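Side-chain contact in alpha-1,3-glucanase (Bacillus circulans, PDB 5ZRU), which probably hydrolyses alpha-1,3-glucan, this chain being the GH87 catalytic unit of a longer enzyme that also carries carbohydrate-binding modules: residues L350-G353 against V354-A357. Numbering follows the deposited sequence.
With CA (calcium ion), chain J.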
loop_
_atom_site.group_PDB
_atom_site.type_symbol
_atom_site.label_atom_id
_atom_site.label_comp_id
_atom_site.label_asym_id
_atom_site.label_seq_id
_atom_site.Cartn_x
_atom_site.Cartn_y
_atom_site.Cartn_z
ATOM N N LEU A 350 -2.718 -5.427 -6.252
ATOM C CA LEU A 350 -2.293 -6.826 -6.316
ATOM C C LEU A 350 -0.793 -6.997 -6.107
ATOM O O LEU A 350 -0.343 -8.113 -5.825
ATOM C CB LEU A 350 -2.702 -7.431 -7.666
ATOM C CG LEU A 350 -4.214 -7.604 -7.831
ATOM C CD1 LEU A 350 -4.622 -7.619 -9.288
ATOM C CD2 LEU A 350 -4.692 -8.894 -7.128
ATOM N N ALA A 351 -0.018 -5.921 -6.229
ATOM C CA ALA A 351 1.426 -5.953 -6.000
ATOM C C ALA A 351 1.862 -4.640 -5.347
ATOM O O ALA A 351 1.171 -4.161 -4.450
ATOM C CB ALA A 351 2.181 -6.205 -7.312
ATOM N N ASP A 352 2.980 -4.044 -5.788
ATOM C CA ASP A 352 3.557 -2.894 -5.084
ATOM C C ASP A 352 2.570 -1.738 -4.970
ATOM O O ASP A 352 1.809 -1.459 -5.898
ATOM C CB ASP A 352 4.796 -2.351 -5.809
ATOM C CG ASP A 352 5.858 -3.397 -6.035
ATOM O OD1 ASP A 352 5.495 -4.502 -6.480
ATOM O OD2 ASP A 352 7.050 -3.084 -5.811
ATOM N N GLY A 353 2.631 -1.018 -3.850
ATOM C CA GLY A 353 1.971 0.274 -3.794
ATOM C C GLY A 353 2.621 1.282 -4.732
ATOM O O GLY A 353 1.967 1.826 -5.626
ATOM N N VAL A 354 3.916 1.529 -4.546
ATOM C CA VAL A 354 4.696 2.422 -5.403
ATOM C C VAL A 354 6.057 1.782 -5.613
ATOM O O VAL A 354 6.711 1.380 -4.644
ATOM C CB VAL A 354 4.899 3.826 -4.796
ATOM C CG1 VAL A 354 5.784 4.700 -5.741
ATOM C CG2 VAL A 354 3.573 4.517 -4.512
ATOM N N ASN A 355 6.500 1.703 -6.865
ATOM C CA ASN A 355 7.874 1.313 -7.147
ATOM C C ASN A 355 8.548 2.399 -7.973
ATOM O O ASN A 355 8.074 2.743 -9.062
ATOM C CB ASN A 355 7.929 -0.041 -7.859
ATOM C CG ASN A 355 9.315 -0.666 -7.806
ATOM O OD1 ASN A 355 10.316 -0.032 -8.153
ATOM N ND2 ASN A 355 9.382 -1.907 -7.343
ATOM N N PHE A 356 9.638 2.947 -7.438
ATOM C CA PHE A 356 10.536 3.859 -8.154
ATOM C C PHE A 356 11.608 3.014 -8.839
ATOM O O PHE A 356 12.583 2.610 -8.204
ATOM C CB PHE A 356 11.182 4.843 -7.183
ATOM C CG PHE A 356 10.249 5.909 -6.654
ATOM C CD1 PHE A 356 9.051 6.197 -7.296
ATOM C CD2 PHE A 356 10.587 6.636 -5.510
ATOM C CE1 PHE A 356 8.196 7.200 -6.802
ATOM C CE2 PHE A 356 9.747 7.641 -5.021
ATOM C CZ PHE A 356 8.549 7.924 -5.676
ATOM N N ALA A 357 11.450 2.753 -10.136
ATOM C CA ALA A 357 12.326 1.819 -10.841
ATOM C C ALA A 357 13.074 2.533 -11.966
ATOM O O ALA A 357 12.869 3.721 -12.224
ATOM C CB ALA A 357 11.524 0.634 -11.391
HETATM CA CA CA J . 7.394 -5.771 -5.948
HETATM O O HOH W 1 8.584 -7.573 -5.912
HETATM O O HOH W 2 8.417 -5.638 -7.987
HETATM O O HOH W 3 6.357 -6.600 -7.817
HETATM O O HOH W 4 8.793 -4.657 -4.918
#
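The carboxylate of Asp352 and the side-chain amide of Asn355 meet obliquely, their planes 41° apart, where a loop of the parallel beta-helix runs into strand 354-357. Both oxygens of the carboxylate bind a calcium ion, which lies close to the carboxylate plane, in bidentate but uneven fashion: OD1 of Asp352 lies 2.3 Å from the metal and OD2 2.7 Å. Four waters and Asp375, from the loop before the next parallel strand, 378-381, also coordinate the ion. One face is used as well, since ND2 of Asn355 reaches OD2 of Asp352 at 3.0 Å from 42° above the carboxylate plane. The donor is well aimed, with an N-H...O angle of 158° and OD2 nearly in the amide plane. Rotation about the CB-CG bond of Asn355 is what brings ND2 there, for CG of Asn355 itself remains 3.9 Å from Asp352 OD2. OD2 thus serves metal and amide together. Replacing Asn355 with an alanine would probably leave OD2 without this donor, and the tilt of the carboxylate to be set more by the calcium. At the other end of the amide, Asn355 OD1 accepts a weak hydrogen bond from Trp381 N.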